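Local atomic coordinates of muconate lactonizing enzyme (Corynebacterium glutamicum, PDB entry 3I4K), a protein that belongs to the enolase superfamily, pairing an N-terminal capping domain with a TIM-barrel-like domain that carries a magnesium ion. Residues Asp17-Arg22 / Ser31-Ile36; Glu52-Gly57 / Ser304-Ile309. All blocks are in the same frame, centred on the assembly; numbering follows the deposited sequence.

Contact 1 (17-22 with 31-36) lies within the N-terminal capping domain, whereas contact 2 (52-57 with 304-309) joins that domain to the barrel-like C-terminal domain, although its segments are 247 residues apart in sequence. Their centres are about 10 Å apart. Along the chain they follow in series: the hairpin of strands 8-25 and 30-43 closes first, and strand 48-53, next to 30-43 in the same three-stranded antiparallel sheet, then leads into contact 2. Gln-34 connects them directly, its NE2 lying 2.7 Å from Leu-305 O and 3.1 Å from Val-55 O. The hairpin is thereby tied to the seam between the two domains, near the magnesium site.

Contact 1 of 2, residues Asp17-Arg22 / Ser31-Ile36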
loop_
_atom_site.group_PDB
_atom_site.type_symbol
_atom_site.label_atom_id
_atom_site.label_comp_id
_atom_site.label_asym_id
_atom_site.label_seq_id
_atom_site.Cartn_x
_atom_site.Cartn_y
_atom_site.Cartn_z
ATOM N N ASP A 17 13.210 12.599 27.487
ATOM C CA ASP A 17 14.161 11.617 27.978
ATOM C C ASP A 17 13.492 10.860 29.118
ATOM O O ASP A 17 13.348 11.378 30.222
ATOM C CB ASP A 17 15.445 12.293 28.467
ATOM C CG ASP A 17 16.163 13.056 27.364
ATOM O OD1 ASP A 17 16.429 12.460 26.298
ATOM O OD2 ASP A 17 16.467 14.252 27.561
ATOM N N VAL A 18 13.063 9.637 28.834
ATOM C CA VAL A 18 12.403 8.810 29.829
ATOM C C VAL A 18 13.317 7.658 30.219
ATOM O O VAL A 18 13.848 6.957 29.365
ATOM C CB VAL A 18 11.067 8.254 29.287
ATOM C CG1 VAL A 18 11.307 7.518 27.981
ATOM C CG2 VAL A 18 10.430 7.327 30.305
ATOM N N PRO A 19 13.523 7.458 31.526
ATOM C CA PRO A 19 14.382 6.382 32.025
ATOM C C PRO A 19 13.775 5.001 31.851
ATOM O O PRO A 19 12.559 4.829 31.932
ATOM C CB PRO A 19 14.559 6.739 33.500
ATOM C CG PRO A 19 14.398 8.225 33.508
ATOM C CD PRO A 19 13.215 8.410 32.604
ATOM N N LEU A 20 14.628 4.017 31.611
ATOM C CA LEU A 20 14.174 2.644 31.453
ATOM C C LEU A 20 14.221 1.970 32.814
ATOM O O LEU A 20 14.911 2.439 33.719
ATOM C CB LEU A 20 15.073 1.896 30.466
ATOM C CG LEU A 20 14.766 2.041 28.970
ATOM C CD1 LEU A 20 14.420 3.484 28.625
ATOM C CD2 LEU A 20 15.971 1.559 28.169
ATOM N N ILE A 21 13.489 0.876 32.968
ATOM C CA ILE A 21 13.484 0.185 34.242
ATOM C C ILE A 21 14.854 -0.428 34.498
ATOM O O ILE A 21 15.383 -0.336 35.606
ATOM C CB ILE A 21 12.409 -0.913 34.279
ATOM C CG1 ILE A 21 11.051 -0.306 33.915
ATOM C CG2 ILE A 21 12.346 -1.538 35.674
ATOM C CD1 ILE A 21 9.903 -1.294 33.938
ATOM N N ARG A 22 15.426 -1.039 33.464
ATOM C CA ARG A 22 16.744 -1.667 33.553
ATOM C C ARG A 22 17.618 -1.155 32.415
ATOM O O ARG A 22 17.114 -0.600 31.441
ATOM C CB ARG A 22 16.627 -3.189 33.425
ATOM C CG ARG A 22 15.743 -3.857 34.461
ATOM C CD ARG A 22 15.693 -5.365 34.233
ATOM N NE ARG A 22 14.835 -6.057 35.196
ATOM C CZ ARG A 22 15.115 -6.214 36.488
ATOM N NH1 ARG A 22 16.241 -5.730 36.997
ATOM N NH2 ARG A 22 14.265 -6.863 37.275
ATOM N N SER A 31 21.657 1.739 26.797
ATOM C CA SER A 31 20.718 2.805 27.115
ATOM C C SER A 31 20.205 2.601 28.528
ATOM O O SER A 31 20.043 1.466 28.985
ATOM C CB SER A 31 19.522 2.796 26.148
ATOM O OG SER A 31 19.897 3.147 24.829
ATOM N N THR A 32 19.968 3.710 29.215
ATOM C CA THR A 32 19.432 3.685 30.565
ATOM C C THR A 32 18.146 4.496 30.494
ATOM O O THR A 32 17.363 4.542 31.442
ATOM C CB THR A 32 20.418 4.304 31.571
ATOM O OG1 THR A 32 20.795 5.617 31.135
ATOM C CG2 THR A 32 21.662 3.434 31.684
ATOM N N GLU A 33 17.940 5.118 29.332
ATOM C CA GLU A 33 16.754 5.918 29.057
ATOM C C GLU A 33 16.528 6.053 27.545
ATOM O O GLU A 33 17.478 6.016 26.757
ATOM C CB GLU A 33 16.898 7.305 29.683
ATOM C CG GLU A 33 18.118 8.068 29.215
ATOM C CD GLU A 33 18.207 9.455 29.826
ATOM O OE1 GLU A 33 19.135 10.211 29.467
ATOM O OE2 GLU A 33 17.346 9.790 30.667
ATOM N N GLN A 34 15.274 6.207 27.139
ATOM C CA GLN A 34 14.973 6.360 25.725
ATOM C C GLN A 34 14.758 7.835 25.433
ATOM O O GLN A 34 14.271 8.583 26.284
ATOM C CB GLN A 34 13.726 5.555 25.340
ATOM C CG GLN A 34 13.259 5.761 23.893
ATOM C CD GLN A 34 14.242 5.229 22.850
ATOM O OE1 GLN A 34 15.436 5.531 22.889
ATOM N NE2 GLN A 34 13.733 4.444 21.902
ATOM N N HIS A 35 15.150 8.249 24.235
ATOM C CA HIS A 35 15.008 9.628 23.803
ATOM C C HIS A 35 13.914 9.632 22.756
ATOM O O HIS A 35 13.981 8.911 21.758
ATOM C CB HIS A 35 16.324 10.127 23.210
ATOM C CG HIS A 35 17.522 9.746 24.022
ATOM N ND1 HIS A 35 17.685 10.137 25.333
ATOM C CD2 HIS A 35 18.587 8.962 23.728
ATOM C CE1 HIS A 35 18.797 9.607 25.813
ATOM N NE2 HIS A 35 19.361 8.889 24.860
ATOM N N ILE A 36 12.903 10.453 22.987
ATOM C CA ILE A 36 11.774 10.516 22.088
ATOM C C ILE A 36 11.474 11.932 21.635
ATOM O O ILE A 36 11.385 12.849 22.450
ATOM C CB ILE A 36 10.538 9.932 22.793
ATOM C CG1 ILE A 36 10.868 8.522 23.289
ATOM C CG2 ILE A 36 9.336 9.941 21.861
ATOM C CD1 ILE A 36 9.808 7.895 24.159
#
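The first beta hairpin of the N-terminal domain brings Asp-17, Val-18 and Pro-19 of strand 8-25 opposite His-35, Gln-34 and Glu-33 of strand 30-43. The short strand axes approach to 5.0 Å and run antiparallel, 155° apart. Val-18 and Gln-34 form the hydrogen-bonded pair: Val-18 N donates to Gln-34 O at 3.0 Å, and Gln-34 N returns a bond to Val-18 O. Beyond it, Leu-20 N donates to Thr-32 O at 2.8 Å.

On the face of Asp-17, Pro-19, Glu-33 and His-35, the ring ND1 of His-35 donates to Asp-17 OD1 over 2.8 Å. The carboxylate stands nearly perpendicular to the imidazole, with planes 84° apart, and OD1 is met on its anti side, out of the carboxylate plane. Arg-374 forms a salt bridge to the same oxygen. Glu-33 CG sits between its own backbone N and carbonyl carbon (chi1 58°), and the extended chain beyond carries OE2 to 3.8 Å from Asp-17 CB. The two carboxylates come close without touching, Asp-17 OD1 being 4.7 Å from Glu-33 OE1; the His-35 N-H and the Arg-374 charge probably offset the repulsion.

Val-18 and Gln-34 lie on the other face, where Val-18 CG1 touches Ile-36 CD1 at 4.1 Å. Beyond the paired residues Leu-20 CD1 packs on the backbone of Glu-33 and Gln-34 and reaches Gln-34 CB at 3.9 Å. The Gln-34 chain bends at chi2 and turns away from strand 8-25; its NE2 bonds to Leu-305 O, and OE1 accepts from His-35 N of its own strand as well as from Gly-57 N.

Strand 8-25 is an outer strand of the three-stranded sheet; its Pro-19 and Ile-21 make backbone bonds to Lys-337 and Leu-335, and strand 48-53 borders strand 30-43.

Contact 2 of 2, residues Glu52-Gly57 / Ser304-Ile309; sequences EGVVPG and SLEGPI
With CG anti to its carbonyl carbon (chi1 -76°) and the chain extended beyond, Glu-52 reaches from strand 48-53 to the start of helix 308-320. There its carboxylate meets Gly-307, the N-cap residue. Glu-52 OE1 accepts from Gly-307 N at 2.8 Å through its syn lone pair, on the side of OE2, with an N-H...O angle of 159°. The other oxygen, OE2, lies 3.3 Å from Ile-309 CB and accepts hydrogen bonds from Gly-310 N and Tyr-340 OH. A carboxylate so placed at the amino end of a helix is probably stabilised in its charged form by the helix dipole. The aliphatic part also packs: Glu-52 CG lies against CB and CG2 of Ile-309.

Val-54 meets the loop before the helix. One methyl, CG1, touches Glu-306 CG at 3.9 Å, the two side chains running at about a right angle; the other, CG2, faces Leu-305 O. Bent at chi2 (82°), the Glu-306 chain folds back along its own loop, where OE2 accepts a bond from Ser-304 N at 3.0 Å and also pairs with Thr-277 OG1. Ser-304 OG shares that threonine hydroxyl as a partner.

Pro-56, the centre of an inverse gamma turn, packs over the same loop. Its CG sits 3.8 Å from Ser-304 O, and its CB meets Leu-305 CD2 at 4.1 Å.

Every touching residue is buried, and the Pro-56 side chain is about 7 Å from the bound magnesium ion, whose ligands are Asp-200, Glu-226 and Asp-251. The arrangement is that of the enolase superfamily, in which the N-terminal domain closes over the C-terminal ends of the barrel strands, beside the metal site.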
loop_
_atom_site.group_PDB
_atom_site.type_symbol
_atom_site.label_atom_id
_atom_site.label_comp_id
_atom_site.label_asym_id
_atom_site.label_seq_id
_atom_site.Cartn_x
_atom_site.Cartn_y
_atom_site.Cartn_z
ATOM N N GLU A 52 5.882 10.237 17.119
ATOM C CA GLU A 52 7.211 10.109 17.713
ATOM C C GLU A 52 8.404 10.037 16.758
ATOM O O GLU A 52 8.401 9.274 15.793
ATOM C CB GLU A 52 7.262 8.878 18.625
ATOM C CG GLU A 52 6.569 9.045 19.978
ATOM C CD GLU A 52 6.762 7.842 20.879
ATOM O OE1 GLU A 52 7.706 7.064 20.639
ATOM O OE2 GLU A 52 5.986 7.673 21.838
ATOM N N GLY A 53 9.424 10.843 17.044
ATOM C CA GLY A 53 10.655 10.815 16.273
ATOM C C GLY A 53 11.560 10.025 17.205
ATOM O O GLY A 53 12.128 10.585 18.144
ATOM N N VAL A 54 11.704 8.725 16.955
ATOM C CA VAL A 54 12.480 7.879 17.851
ATOM C C VAL A 54 13.255 6.724 17.204
ATOM O O VAL A 54 12.747 6.052 16.309
ATOM C CB VAL A 54 11.524 7.292 18.923
ATOM C CG1 VAL A 54 10.381 6.543 18.235
ATOM C CG2 VAL A 54 12.268 6.372 19.866
ATOM N N VAL A 55 14.485 6.515 17.676
ATOM C CA VAL A 55 15.361 5.438 17.212
ATOM C C VAL A 55 15.767 4.632 18.444
ATOM O O VAL A 55 15.645 5.110 19.566
ATOM C CB VAL A 55 16.643 5.968 16.532
ATOM C CG1 VAL A 55 16.296 6.649 15.221
ATOM C CG2 VAL A 55 17.379 6.932 17.469
ATOM N N PRO A 56 16.267 3.402 18.250
ATOM C CA PRO A 56 16.679 2.546 19.368
ATOM C C PRO A 56 17.880 3.047 20.160
ATOM O O PRO A 56 19.001 2.580 19.941
ATOM C CB PRO A 56 16.983 1.204 18.690
ATOM C CG PRO A 56 16.215 1.268 17.408
ATOM C CD PRO A 56 16.406 2.681 16.973
ATOM N N GLY A 57 17.656 3.992 21.074
ATOM C CA GLY A 57 18.751 4.496 21.893
ATOM C C GLY A 57 19.526 5.707 21.393
ATOM O O GLY A 57 19.649 6.706 22.111
ATOM N N SER A 304 11.151 0.236 17.332
ATOM C CA SER A 304 12.364 1.029 17.400
ATOM C C SER A 304 12.414 1.484 18.858
ATOM O O SER A 304 13.052 2.491 19.188
ATOM C CB SER A 304 12.256 2.246 16.484
ATOM O OG SER A 304 12.310 1.860 15.126
ATOM N N LEU A 305 11.734 0.716 19.713
ATOM C CA LEU A 305 11.613 1.012 21.136
ATOM C C LEU A 305 10.852 2.321 21.286
ATOM O O LEU A 305 11.304 3.252 21.962
ATOM C CB LEU A 305 12.986 1.116 21.807
ATOM C CG LEU A 305 13.568 -0.147 22.453
ATOM C CD1 LEU A 305 12.761 -1.398 22.105
ATOM C CD2 LEU A 305 15.013 -0.283 21.998
ATOM N N GLU A 306 9.696 2.385 20.630
ATOM C CA GLU A 306 8.844 3.569 20.689
ATOM C C GLU A 306 8.230 3.708 22.069
ATOM O O GLU A 306 8.095 2.722 22.805
ATOM C CB GLU A 306 7.684 3.479 19.684
ATOM C CG GLU A 306 8.071 3.453 18.208
ATOM C CD GLU A 306 8.482 2.075 17.723
ATOM O OE1 GLU A 306 8.401 1.109 18.510
ATOM O OE2 GLU A 306 8.879 1.964 16.548
ATOM N N GLY A 307 7.859 4.938 22.408
ATOM C CA GLY A 307 7.201 5.181 23.674
ATOM C C GLY A 307 5.747 4.779 23.469
ATOM O O GLY A 307 5.435 4.090 22.493
ATOM N N PRO A 308 4.827 5.189 24.356
ATOM C CA PRO A 308 3.412 4.829 24.206
ATOM C C PRO A 308 2.769 5.334 22.917
ATOM O O PRO A 308 1.996 4.618 22.289
ATOM C CB PRO A 308 2.771 5.425 25.458
ATOM C CG PRO A 308 3.657 6.612 25.755
ATOM C CD PRO A 308 5.030 6.019 25.554
ATOM N N ILE A 309 3.086 6.561 22.524
ATOM C CA ILE A 309 2.524 7.131 21.307
ATOM C C ILE A 309 2.992 6.355 20.072
ATOM O O ILE A 309 2.182 5.918 19.256
ATOM C CB ILE A 309 2.923 8.626 21.157
ATOM C CG1 ILE A 309 2.083 9.488 22.108
ATOM C CG2 ILE A 309 2.724 9.091 19.732
ATOM C CD1 ILE A 309 0.581 9.421 21.843
#